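Local structure of iron Transport-associated domain protein (Bacillus anthracis, 4H8Q) at residues I18-L23 / S39-T44; T55-E60 / A85-V90; A74-V79 / V90-N95; A99-K104 / I122-T127. The protein binds heme through its NEAT domain and, as a hemophore, probably takes it from methemoglobin and passes it on for bacterial iron acquisition. The protein carries 1 engineered substitution. All blocks are in the same frame, centred on the assembly; numbering follows the deposited sequence.

Contact 1 of 4, residues I18-L23 / S39-T44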
loop_
_atom_site.group_PDB
_atom_site.type_symbol
_atom_site.label_atom_id
_atom_site.label_comp_id
_atom_site.label_asym_id
_atom_site.label_seq_id
_atom_site.Cartn_x
_atom_site.Cartn_y
_atom_site.Cartn_z
ATOM N N ILE A 18 -11.770 2.820 -0.663
ATOM C CA ILE A 18 -11.455 1.980 -1.811
ATOM C C ILE A 18 -10.888 0.635 -1.383
ATOM O O ILE A 18 -9.871 0.558 -0.699
ATOM C CB ILE A 18 -10.524 2.691 -2.819
ATOM C CG1 ILE A 18 -10.299 1.797 -4.048
ATOM C CG2 ILE A 18 -9.213 3.098 -2.156
ATOM C CD1 ILE A 18 -9.782 2.548 -5.267
ATOM N N ALA A 19 -11.565 -0.439 -1.778
ATOM C CA ALA A 19 -11.085 -1.772 -1.444
ATOM C C ALA A 19 -9.917 -2.153 -2.337
ATOM O O ALA A 19 -9.809 -1.682 -3.468
ATOM C CB ALA A 19 -12.210 -2.800 -1.591
ATOM N N PHE A 20 -9.042 -3.013 -1.832
ATOM C CA PHE A 20 -7.899 -3.468 -2.622
ATOM C C PHE A 20 -7.363 -4.774 -2.057
ATOM O O PHE A 20 -7.726 -5.182 -0.940
ATOM C CB PHE A 20 -6.783 -2.415 -2.621
ATOM C CG PHE A 20 -6.101 -2.282 -1.290
ATOM C CD1 PHE A 20 -6.644 -1.472 -0.302
ATOM C CD2 PHE A 20 -4.930 -2.983 -1.018
ATOM C CE1 PHE A 20 -6.031 -1.365 0.936
ATOM C CE2 PHE A 20 -4.303 -2.875 0.213
ATOM C CZ PHE A 20 -4.854 -2.066 1.194
ATOM N N LYS A 21 -6.499 -5.421 -2.836
ATOM C CA LYS A 21 -5.792 -6.614 -2.414
ATOM C C LYS A 21 -4.333 -6.444 -2.823
ATOM O O LYS A 21 -4.040 -5.778 -3.823
ATOM C CB LYS A 21 -6.378 -7.850 -3.113
ATOM C CG LYS A 21 -7.778 -8.227 -2.665
ATOM C CD LYS A 21 -8.344 -9.344 -3.537
ATOM C CE LYS A 21 -9.756 -9.738 -3.101
ATOM N NZ LYS A 21 -10.363 -10.749 -4.023
ATOM N N VAL A 22 -3.426 -7.027 -2.051
ATOM C CA VAL A 22 -2.028 -7.100 -2.450
ATOM C C VAL A 22 -1.774 -8.481 -3.036
ATOM O O VAL A 22 -2.082 -9.490 -2.405
ATOM C CB VAL A 22 -1.079 -6.859 -1.266
ATOM C CG1 VAL A 22 0.376 -6.814 -1.742
ATOM C CG2 VAL A 22 -1.445 -5.542 -0.568
ATOM N N LEU A 23 -1.198 -8.504 -4.233
ATOM C CA LEU A 23 -0.980 -9.741 -4.978
ATOM C C LEU A 23 0.492 -10.119 -5.029
ATOM O O LEU A 23 1.369 -9.262 -5.107
ATOM C CB LEU A 23 -1.518 -9.578 -6.401
ATOM C CG LEU A 23 -2.983 -9.173 -6.539
ATOM C CD1 LEU A 23 -3.330 -8.943 -8.015
ATOM C CD2 LEU A 23 -3.903 -10.228 -5.902
ATOM N N SER A 39 -7.770 -2.962 4.399
ATOM C CA SER A 39 -8.664 -2.569 3.318
ATOM C C SER A 39 -10.044 -2.367 3.944
ATOM O O SER A 39 -10.438 -3.151 4.802
ATOM C CB SER A 39 -8.713 -3.665 2.246
ATOM O OG SER A 39 -9.650 -3.353 1.232
ATOM N N PRO A 40 -10.784 -1.328 3.520
ATOM C CA PRO A 40 -10.413 -0.423 2.431
ATOM C C PRO A 40 -9.417 0.642 2.849
ATOM O O PRO A 40 -9.330 1.027 4.034
ATOM C CB PRO A 40 -11.740 0.259 2.080
ATOM C CG PRO A 40 -12.489 0.266 3.359
ATOM C CD PRO A 40 -12.130 -1.022 4.042
ATOM N N ALA A 41 -8.680 1.122 1.858
ATOM C CA ALA A 41 -7.832 2.297 2.010
ATOM C C ALA A 41 -8.675 3.543 1.785
ATOM O O ALA A 41 -9.873 3.460 1.491
ATOM C CB ALA A 41 -6.695 2.246 1.001
ATOM N N ARG A 42 -8.057 4.708 1.932
ATOM C CA ARG A 42 -8.775 5.948 1.685
ATOM C C ARG A 42 -8.188 6.641 0.470
ATOM O O ARG A 42 -6.983 6.870 0.376
ATOM C CB ARG A 42 -8.757 6.861 2.913
ATOM C CG ARG A 42 -9.582 6.331 4.090
ATOM C CD ARG A 42 -11.086 6.453 3.815
ATOM N NE ARG A 42 -11.559 7.803 4.124
ATOM C CZ ARG A 42 -12.749 8.285 3.778
ATOM N NH1 ARG A 42 -13.604 7.537 3.091
ATOM N NH2 ARG A 42 -13.084 9.523 4.120
ATOM N N LEU A 43 -9.064 6.948 -0.473
ATOM C CA LEU A 43 -8.691 7.621 -1.698
ATOM C C LEU A 43 -9.049 9.090 -1.569
ATOM O O LEU A 43 -10.188 9.432 -1.262
ATOM C CB LEU A 43 -9.475 7.010 -2.858
ATOM C CG LEU A 43 -9.589 7.820 -4.146
ATOM C CD1 LEU A 43 -8.226 7.956 -4.813
ATOM C CD2 LEU A 43 -10.580 7.142 -5.078
ATOM N N THR A 44 -8.076 9.959 -1.794
ATOM C CA THR A 44 -8.355 11.391 -1.834
ATOM C C THR A 44 -8.211 11.850 -3.269
ATOM O O THR A 44 -7.180 11.626 -3.908
ATOM C CB THR A 44 -7.392 12.194 -0.946
ATOM O OG1 THR A 44 -7.573 11.822 0.422
ATOM C CG2 THR A 44 -7.654 13.691 -1.106
#
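Ile18 and Ala41 face each other as an antiparallel hydrogen-bonded pair, and each supplies one donor and one acceptor. Ile18 N donates to Ala41 O over 2.9 Å in a fairly straight bond, while Ala41 N donates to Ile18 O at the same length but in a more bent bond, 140° at the hydrogen. Both donors lie tilted by some 30° from the carbonyl plane they meet. The backbone ladder does not continue to Ser39; the cis peptide bond before Pro40 marks the change of course, and where Ser39 meets Phe20 it uses its side chain. Its OG, turned anti to its own backbone N (chi1 176°), accepts from Phe20 N at 3.1 Å. A small hydroxyl residue thus satisfies the Phe20 N-H in place of a backbone carbonyl.

On the apolar side of the pair, Phe20 brings its CE1 to within 3.7 Å of Ala41 CB, a methyl small enough to admit the ring, which also packs on Met54 and Phe124. Ile18 uses its CG2 branch, 4.0 Å from Leu43 CB. Outside, Arg42 makes a salt bridge with Asp17. The chemistry implies a seam between the first two strands of the barrel that is closed by few but varied bonds, with a serine hydroxyl replacing a backbone carbonyl and hydrophobic residues filling the inner side.

Contact 2 of 4, residues T55-E60 / A85-V90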
loop_
_atom_site.group_PDB
_atom_site.type_symbol
_atom_site.label_atom_id
_atom_site.label_comp_id
_atom_site.label_asym_id
_atom_site.label_seq_id
_atom_site.Cartn_x
_atom_site.Cartn_y
_atom_site.Cartn_z
ATOM N N THR A 55 -3.156 1.964 5.606
ATOM C CA THR A 55 -2.633 1.571 6.909
ATOM C C THR A 55 -1.846 0.262 6.828
ATOM O O THR A 55 -2.339 -0.749 6.301
ATOM C CB THR A 55 -3.769 1.422 7.940
ATOM O OG1 THR A 55 -4.426 2.690 8.102
ATOM C CG2 THR A 55 -3.220 0.957 9.282
ATOM N N LEU A 56 -0.622 0.298 7.345
ATOM C CA LEU A 56 0.217 -0.891 7.476
ATOM C C LEU A 56 0.153 -1.396 8.909
ATOM O O LEU A 56 0.321 -0.619 9.861
ATOM C CB LEU A 56 1.668 -0.551 7.139
ATOM C CG LEU A 56 1.950 0.006 5.743
ATOM C CD1 LEU A 56 3.405 0.391 5.582
ATOM C CD2 LEU A 56 1.566 -1.015 4.692
ATOM N N LYS A 57 -0.096 -2.692 9.063
ATOM C CA LYS A 57 -0.054 -3.334 10.371
ATOM C C LYS A 57 1.336 -3.913 10.619
ATOM O O LYS A 57 2.143 -4.006 9.700
ATOM C CB LYS A 57 -1.128 -4.416 10.453
ATOM C CG LYS A 57 -2.540 -3.837 10.360
ATOM C CD LYS A 57 -3.487 -4.717 9.561
ATOM C CE LYS A 57 -3.856 -5.971 10.300
ATOM N NZ LYS A 57 -4.866 -6.761 9.534
ATOM N N ASN A 58 1.623 -4.279 11.866
ATOM C CA ASN A 58 2.977 -4.683 12.248
ATOM C C ASN A 58 4.028 -3.737 11.689
ATOM O O ASN A 58 5.038 -4.162 11.117
ATOM C CB ASN A 58 3.251 -6.127 11.824
ATOM C CG ASN A 58 2.498 -7.124 12.678
ATOM O OD1 ASN A 58 1.386 -7.528 12.344
ATOM N ND2 ASN A 58 3.087 -7.497 13.802
ATOM N N SER A 59 3.788 -2.441 11.877
ATOM C CA SER A 59 4.605 -1.394 11.272
ATOM C C SER A 59 6.102 -1.562 11.537
ATOM O O SER A 59 6.930 -1.361 10.649
ATOM C CB SER A 59 4.137 -0.017 11.780
ATOM O OG SER A 59 4.942 1.023 11.251
ATOM N N GLU A 60 6.448 -1.919 12.769
ATOM C CA GLU A 60 7.840 -2.084 13.156
ATOM C C GLU A 60 8.590 -3.070 12.251
ATOM O O GLU A 60 9.793 -2.940 12.049
ATOM C CB GLU A 60 7.889 -2.561 14.607
ATOM C CG GLU A 60 9.249 -2.943 15.124
ATOM C CD GLU A 60 9.168 -3.480 16.546
ATOM O OE1 GLU A 60 9.830 -4.500 16.846
ATOM O OE2 GLU A 60 8.428 -2.883 17.360
ATOM N N ALA A 85 -0.367 1.189 18.679
ATOM C CA ALA A 85 -1.040 0.164 17.887
ATOM C C ALA A 85 -0.058 -0.562 16.976
ATOM O O ALA A 85 -0.406 -1.575 16.370
ATOM C CB ALA A 85 -2.163 0.776 17.065
ATOM N N ASN A 86 1.163 -0.044 16.893
ATOM C CA ASN A 86 2.156 -0.552 15.951
ATOM C C ASN A 86 1.583 -0.566 14.534
ATOM O O ASN A 86 1.615 -1.587 13.845
ATOM C CB ASN A 86 2.621 -1.952 16.352
ATOM C CG ASN A 86 3.810 -2.440 15.524
ATOM O OD1 ASN A 86 4.557 -1.645 14.961
ATOM N ND2 ASN A 86 3.995 -3.765 15.475
ATOM N N THR A 87 1.038 0.572 14.120
ATOM C CA THR A 87 0.575 0.750 12.748
ATOM C C THR A 87 1.094 2.079 12.233
ATOM O O THR A 87 1.525 2.933 13.010
ATOM C CB THR A 87 -0.964 0.763 12.650
ATOM O OG1 THR A 87 -1.477 1.859 13.424
ATOM C CG2 THR A 87 -1.565 -0.551 13.143
ATOM N N ARG A 88 1.079 2.254 10.916
ATOM C CA ARG A 88 1.347 3.568 10.356
ATOM C C ARG A 88 0.572 3.738 9.064
ATOM O O ARG A 88 0.124 2.763 8.474
ATOM C CB ARG A 88 2.835 3.787 10.118
ATOM C CG ARG A 88 3.433 3.041 8.924
ATOM C CD ARG A 88 4.911 3.367 8.877
ATOM N NE ARG A 88 5.651 2.813 7.741
ATOM C CZ ARG A 88 6.263 1.627 7.759
ATOM N NH1 ARG A 88 6.167 0.841 8.822
ATOM N NH2 ARG A 88 6.952 1.220 6.704
ATOM N N VAL A 89 0.400 4.986 8.647
ATOM C CA VAL A 89 -0.320 5.271 7.419
ATOM C C VAL A 89 0.653 5.833 6.395
ATOM O O VAL A 89 1.395 6.784 6.673
ATOM C CB VAL A 89 -1.477 6.275 7.656
ATOM C CG1 VAL A 89 -2.206 6.565 6.332
ATOM C CG2 VAL A 89 -2.441 5.721 8.679
ATOM N N VAL A 90 0.665 5.232 5.207
ATOM C CA VAL A 90 1.520 5.700 4.121
ATOM C C VAL A 90 0.651 6.233 2.991
ATOM O O VAL A 90 -0.490 5.797 2.805
ATOM C CB VAL A 90 2.492 4.598 3.610
ATOM C CG1 VAL A 90 3.425 4.139 4.740
ATOM C CG2 VAL A 90 1.720 3.413 3.032
HETATM O O HOH W 1 5.679 -5.643 14.362
HETATM O O HOH W 2 -0.326 -3.876 14.079
#
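Arg88 reaches Ser59 with its guanidinium, and this is the tightly packed part of the contact. Its chain runs extended from CG to NE, and NH1 donates to Ser59 OG at 2.7 Å, with the hydroxyl oxygen lying in the guanidinium plane. A second, weak bond runs from the same NH1 to Ser59 O. Leu56 CD1 sits 3.7 Å above the plane, over its centre, and so closes one face, while NH2 bonds to Ile62 O. An arginine suits this buried place because its flat group offers N-H bonds around the rim and an apolar surface for a leucine methyl. Leu56 CD1 also meets Val90 CG1 at 3.8 Å.

In the backbone, Leu56 and Arg88 form an antiparallel hydrogen-bonded pair in the barrel sheet, its Leu56 N to Arg88 O bond almost straight. Thr55 and Val89 follow as a non-hydrogen-bonded pair. Asn86 and Thr87 both face Asp82 in a G1 beta bulge, which Asn86 can occupy because asparagine tolerates its positive phi of 53°.

The looser end is polar and watery. Asn86 O takes the N-H of Ser59 at 3.1 Å from above its carbonyl plane, whereas Asn86 OD1 receives Glu60 N on a lone pair in the amide plane, at 2.9 Å. One water accepts from both Asn58 ND2 and Asn86 ND2, whose amide planes stand 80° apart; another accepts from Asn58 N and donates to Asn86 O. On this side Asn58 also touches Tyr36, a residue of the heme pocket.

Contact 3 of 4, residues A74-V79 / V90-N95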
loop_
_atom_site.group_PDB
_atom_site.type_symbol
_atom_site.label_atom_id
_atom_site.label_comp_id
_atom_site.label_asym_id
_atom_site.label_seq_id
_atom_site.Cartn_x
_atom_site.Cartn_y
_atom_site.Cartn_z
ATOM N N ALA A 74 9.461 4.951 -5.558
ATOM C CA ALA A 74 9.636 5.992 -4.555
ATOM C C ALA A 74 9.060 5.565 -3.219
ATOM O O ALA A 74 8.010 4.920 -3.168
ATOM C CB ALA A 74 8.958 7.272 -5.017
ATOM N N ASP A 75 9.752 5.918 -2.140
ATOM C CA ASP A 75 9.229 5.663 -0.808
ATOM C C ASP A 75 7.905 6.399 -0.619
ATOM O O ASP A 75 7.795 7.596 -0.905
ATOM C CB ASP A 75 10.229 6.099 0.268
ATOM C CG ASP A 75 11.539 5.327 0.201
ATOM O OD1 ASP A 75 12.597 5.969 0.038
ATOM O OD2 ASP A 75 11.519 4.086 0.319
ATOM N N ALA A 76 6.892 5.689 -0.137
ATOM C CA ALA A 76 5.624 6.336 0.173
ATOM C C ALA A 76 5.798 7.233 1.391
ATOM O O ALA A 76 6.530 6.903 2.321
ATOM C CB ALA A 76 4.543 5.298 0.434
ATOM N N LYS A 77 5.108 8.366 1.389
ATOM C CA LYS A 77 5.165 9.292 2.513
ATOM C C LYS A 77 4.468 8.738 3.747
ATOM O O LYS A 77 3.336 8.263 3.668
ATOM C CB LYS A 77 4.499 10.615 2.118
ATOM C CG LYS A 77 4.601 11.672 3.209
ATOM C CD LYS A 77 3.710 12.866 2.909
ATOM C CE LYS A 77 3.999 14.009 3.877
ATOM N NZ LYS A 77 4.019 13.561 5.303
ATOM N N VAL A 78 5.126 8.803 4.902
ATOM C CA VAL A 78 4.458 8.408 6.132
ATOM C C VAL A 78 3.711 9.623 6.667
ATOM O O VAL A 78 4.331 10.625 7.045
ATOM C CB VAL A 78 5.446 7.904 7.188
ATOM C CG1 VAL A 78 4.707 7.514 8.458
ATOM C CG2 VAL A 78 6.237 6.716 6.631
ATOM N N VAL A 79 2.386 9.548 6.678
ATOM C CA VAL A 79 1.573 10.685 7.118
ATOM C C VAL A 79 1.085 10.558 8.557
ATOM O O VAL A 79 0.573 11.518 9.133
ATOM C CB VAL A 79 0.381 10.933 6.170
ATOM C CG1 VAL A 79 0.886 11.370 4.808
ATOM C CG2 VAL A 79 -0.485 9.683 6.046
ATOM N N VAL A 90 0.665 5.232 5.207
ATOM C CA VAL A 90 1.520 5.700 4.121
ATOM C C VAL A 90 0.651 6.233 2.991
ATOM O O VAL A 90 -0.490 5.797 2.805
ATOM C CB VAL A 90 2.492 4.598 3.610
ATOM C CG1 VAL A 90 3.425 4.139 4.740
ATOM C CG2 VAL A 90 1.720 3.413 3.032
ATOM N N GLU A 91 1.184 7.189 2.244
ATOM C CA GLU A 91 0.411 7.842 1.197
ATOM C C GLU A 91 1.194 7.847 -0.100
ATOM O O GLU A 91 2.401 8.089 -0.104
ATOM C CB GLU A 91 0.115 9.277 1.620
ATOM C CG GLU A 91 -0.603 10.111 0.591
ATOM C CD GLU A 91 -0.700 11.561 1.035
ATOM O OE1 GLU A 91 0.264 12.326 0.790
ATOM O OE2 GLU A 91 -1.730 11.922 1.647
ATOM N N PHE A 92 0.508 7.563 -1.197
ATOM C CA PHE A 92 1.144 7.518 -2.506
ATOM C C PHE A 92 0.108 7.783 -3.580
ATOM O O PHE A 92 -1.096 7.683 -3.340
ATOM C CB PHE A 92 1.831 6.162 -2.747
ATOM C CG PHE A 92 0.918 4.973 -2.560
ATOM C CD1 PHE A 92 0.134 4.517 -3.605
ATOM C CD2 PHE A 92 0.844 4.319 -1.338
ATOM C CE1 PHE A 92 -0.700 3.425 -3.436
ATOM C CE2 PHE A 92 0.013 3.226 -1.162
ATOM C CZ PHE A 92 -0.764 2.783 -2.217
ATOM N N GLU A 93 0.587 8.129 -4.767
ATOM C CA GLU A 93 -0.285 8.453 -5.880
ATOM C C GLU A 93 -0.666 7.206 -6.656
ATOM O O GLU A 93 0.129 6.270 -6.801
ATOM C CB GLU A 93 0.418 9.436 -6.817
ATOM C CG GLU A 93 -0.191 10.814 -6.863
ATOM C CD GLU A 93 0.420 11.665 -7.960
ATOM O OE1 GLU A 93 1.490 12.267 -7.716
ATOM O OE2 GLU A 93 -0.163 11.719 -9.067
ATOM N N ALA A 94 -1.903 7.190 -7.136
ATOM C CA ALA A 94 -2.339 6.170 -8.070
ATOM C C ALA A 94 -2.848 6.900 -9.304
ATOM O O ALA A 94 -3.216 8.071 -9.233
ATOM C CB ALA A 94 -3.426 5.317 -7.455
ATOM N N ASN A 95 -2.834 6.225 -10.442
ATOM C CA ASN A 95 -3.358 6.828 -11.655
ATOM C C ASN A 95 -4.653 6.137 -12.031
ATOM O O ASN A 95 -5.744 6.597 -11.693
ATOM C CB ASN A 95 -2.337 6.721 -12.789
ATOM C CG ASN A 95 -0.927 7.082 -12.340
ATOM O OD1 ASN A 95 -0.149 6.212 -11.941
ATOM N ND2 ASN A 95 -0.596 8.370 -12.395
#
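Lys77 and Glu91 exchange the two backbone hydrogen bonds of this contact, as an antiparallel hydrogen-bonded pair. Glu91 N to Lys77 O is the shorter at 2.8 Å, and Lys77 N to Glu91 O spans 3.1 Å in a more bent bond (136° at the hydrogen); both donors lie in the plane of the carbonyl they meet. A CA-H...O contact from Val90 supplements them at Lys77 O.

The apolar contacts fall on two faces. On the inner one, Ala76 CB lies 3.8 Å from Val90 CB and 4.2 Å from Phe92 CD2, so a single methyl fits beside both a branched and an aromatic neighbour. On the outer one, Val79 sets CG1 beside its own backbone N (chi1 -66°) and meets Glu91 CB at 3.9 Å, the two side chains crossing at about a right angle.

Charge contributes little by direct contact. The side chains of Lys77 and Glu91 run alongside in the same direction, yet Lys77 NZ and Glu91 OE1 remain 6.0 Å apart, and NZ makes a weak hydrogen bond to Val78 O; long polar chains suit this exposed face.

The two segments belong to the hairpin of strands 72-82 and 87-94. Strand 49-56 flanks it beyond 87-94, strand 62-69 beyond 72-82, and Phe65 covers both Ala76 and Val90.

Contact 4 of 4, residues A99-K104 / I122-T127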
loop_
_atom_site.group_PDB
_atom_site.type_symbol
_atom_site.label_atom_id
_atom_site.label_comp_id
_atom_site.label_asym_id
_atom_site.label_seq_id
_atom_site.Cartn_x
_atom_site.Cartn_y
_atom_site.Cartn_z
ATOM N N ALA A 99 -5.920 -0.444 -12.844
ATOM C CA ALA A 99 -4.669 -1.078 -13.226
ATOM C C ALA A 99 -3.892 -1.504 -11.984
ATOM O O ALA A 99 -3.998 -0.871 -10.932
ATOM C CB ALA A 99 -3.835 -0.133 -14.069
ATOM N N LYS A 100 -3.116 -2.574 -12.112
ATOM C CA LYS A 100 -2.245 -3.010 -11.027
ATOM C C LYS A 100 -1.165 -1.967 -10.792
ATOM O O LYS A 100 -0.609 -1.396 -11.738
ATOM C CB LYS A 100 -1.596 -4.362 -11.355
ATOM C CG LYS A 100 -2.557 -5.552 -11.340
ATOM C CD LYS A 100 -1.833 -6.832 -11.747
ATOM C CE LYS A 100 -2.706 -8.076 -11.577
ATOM N NZ LYS A 100 -3.882 -8.088 -12.502
ATOM N N LEU A 101 -0.864 -1.720 -9.524
ATOM C CA LEU A 101 0.193 -0.788 -9.164
ATOM C C LEU A 101 1.346 -1.590 -8.593
ATOM O O LEU A 101 1.155 -2.367 -7.660
ATOM C CB LEU A 101 -0.324 0.208 -8.124
ATOM C CG LEU A 101 0.700 1.194 -7.556
ATOM C CD1 LEU A 101 1.287 2.108 -8.649
ATOM C CD2 LEU A 101 0.067 2.017 -6.449
ATOM N N ASN A 102 2.534 -1.436 -9.170
ATOM C CA ASN A 102 3.706 -2.131 -8.656
ATOM C C ASN A 102 4.213 -1.488 -7.378
ATOM O O ASN A 102 4.259 -0.263 -7.263
ATOM C CB ASN A 102 4.828 -2.147 -9.687
ATOM C CG ASN A 102 4.490 -2.984 -10.897
ATOM O OD1 ASN A 102 3.901 -4.063 -10.778
ATOM N ND2 ASN A 102 4.863 -2.494 -12.076
ATOM N N ALA A 103 4.606 -2.322 -6.421
ATOM C CA ALA A 103 5.159 -1.823 -5.171
ATOM C C ALA A 103 6.283 -2.737 -4.709
ATOM O O ALA A 103 6.456 -3.843 -5.230
ATOM C CB ALA A 103 4.074 -1.730 -4.104
ATOM N N LYS A 104 7.054 -2.257 -3.746
ATOM C CA LYS A 104 8.154 -3.018 -3.178
ATOM C C LYS A 104 8.057 -2.883 -1.676
ATOM O O LYS A 104 7.637 -1.841 -1.157
ATOM C CB LYS A 104 9.494 -2.447 -3.632
ATOM C CG LYS A 104 9.811 -2.704 -5.100
ATOM C CD LYS A 104 11.040 -1.927 -5.536
ATOM C CE LYS A 104 11.452 -2.307 -6.951
ATOM N NZ LYS A 104 11.880 -3.741 -7.018
ATOM N N ILE A 122 -0.451 -4.039 -6.178
ATOM C CA ILE A 122 -1.691 -3.670 -5.520
ATOM C C ILE A 122 -2.788 -3.596 -6.568
ATOM O O ILE A 122 -2.629 -2.931 -7.595
ATOM C CB ILE A 122 -1.560 -2.307 -4.812
ATOM C CG1 ILE A 122 -0.510 -2.406 -3.704
ATOM C CG2 ILE A 122 -2.908 -1.881 -4.238
ATOM C CD1 ILE A 122 -0.018 -1.050 -3.164
ATOM N N GLN A 123 -3.896 -4.285 -6.318
ATOM C CA GLN A 123 -5.055 -4.194 -7.200
ATOM C C GLN A 123 -6.218 -3.592 -6.439
ATOM O O GLN A 123 -6.708 -4.179 -5.480
ATOM C CB GLN A 123 -5.451 -5.565 -7.753
ATOM C CG GLN A 123 -6.601 -5.496 -8.747
ATOM C CD GLN A 123 -6.126 -5.599 -10.187
ATOM O OE1 GLN A 123 -5.740 -6.676 -10.646
ATOM N NE2 GLN A 123 -6.140 -4.477 -10.904
ATOM N N PHE A 124 -6.639 -2.405 -6.867
ATOM C CA PHE A 124 -7.809 -1.753 -6.301
ATOM C C PHE A 124 -9.056 -2.295 -6.977
ATOM O O PHE A 124 -9.002 -2.748 -8.126
ATOM C CB PHE A 124 -7.731 -0.236 -6.499
ATOM C CG PHE A 124 -6.496 0.385 -5.906
ATOM C CD1 PHE A 124 -5.394 0.643 -6.694
ATOM C CD2 PHE A 124 -6.445 0.699 -4.554
ATOM C CE1 PHE A 124 -4.249 1.201 -6.154
ATOM C CE2 PHE A 124 -5.304 1.264 -4.005
ATOM C CZ PHE A 124 -4.211 1.516 -4.810
ATOM N N ASP A 125 -10.178 -2.254 -6.262
ATOM C CA ASP A 125 -11.463 -2.619 -6.848
ATOM C C ASP A 125 -12.502 -1.564 -6.499
ATOM O O ASP A 125 -13.219 -1.695 -5.508
ATOM C CB ASP A 125 -11.911 -3.999 -6.364
ATOM C CG ASP A 125 -13.193 -4.461 -7.034
ATOM O OD1 ASP A 125 -13.768 -3.683 -7.822
ATOM O OD2 ASP A 125 -13.631 -5.599 -6.763
ATOM N N PRO A 126 -12.577 -0.500 -7.314
ATOM C CA PRO A 126 -13.448 0.649 -7.046
ATOM C C PRO A 126 -14.910 0.259 -6.903
ATOM O O PRO A 126 -15.666 0.967 -6.237
ATOM C CB PRO A 126 -13.262 1.519 -8.290
ATOM C CG PRO A 126 -11.895 1.183 -8.764
ATOM C CD PRO A 126 -11.754 -0.290 -8.517
ATOM N N THR A 127 -15.294 -0.863 -7.506
ATOM C CA THR A 127 -16.691 -1.280 -7.537
ATOM C C THR A 127 -17.111 -2.041 -6.282
ATOM O O THR A 127 -18.303 -2.222 -6.026
ATOM C CB THR A 127 -16.989 -2.161 -8.782
ATOM O OG1 THR A 127 -16.534 -3.499 -8.551
ATOM C CG2 THR A 127 -16.299 -1.607 -10.011
HETATM O O HOH W 3 -6.189 -1.727 -9.528
#
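Lys100 crosses Gln123 near the start of strand 101-109, on the exposed side, and can be followed outward from its CB, which lies 4.2 Å from Ile122 O. CG, set beside the backbone N, comes to 3.4 Å from Gln123 OE1; CD passes farther off, and CE returns to 3.5 Å from that oxygen. The final torsion (chi4 66°) bends the tip back, so that NZ donates to Gln123 OE1 at 3.0 Å. NZ also forms a salt bridge with Glu28, and lysine suits the place because its aliphatic shaft passes obliquely by the amide oxygen while its charged end serves two acceptors. The other end of the amide, Gln123 NE2, donates to a water that also accepts from Phe124 N.

Deeper in, Leu101 and Ile122 are an antiparallel hydrogen-bonded pair, both bonds nearly straight: Leu101 N to Ile122 O at 2.9 Å and Ile122 N to Leu101 O at 2.8 Å. Leu101 CD2 approaches the edge of the Phe124 ring, while Ile122 CG2 lies over one face of it.

The segments come from the hairpin of strands 101-109 and 114-125. Strand 14-24 borders it on the 114-125 side and strand 62-69 on the other, while Phe92 of strand 87-94 packs on Leu101 and Ile122 across the barrel interior.

From the N terminus, contact 1 comes first, closing the loop between strands 14-24 and 41-46 before any other contact opens. The chain then turns into strand 49-56, where contact 2 begins, and contact 3 opens before contact 2 has closed: the two cross, share Val90 and make strand 87-94 the central one of three neighbours. Contact 4 follows in series, closing the final hairpin. It meets contact 1 directly, since strands 114-125 and 14-24 pair through Ala19 with Asp125 and Lys21 with Gln123, which closes the barrel. Contacts 3 and 4 touch through the barrel interior, where Phe92 also reaches Phe124. Contacts 2 and 4 lie on opposite sides of the chain's centre, about 19 Å between centres.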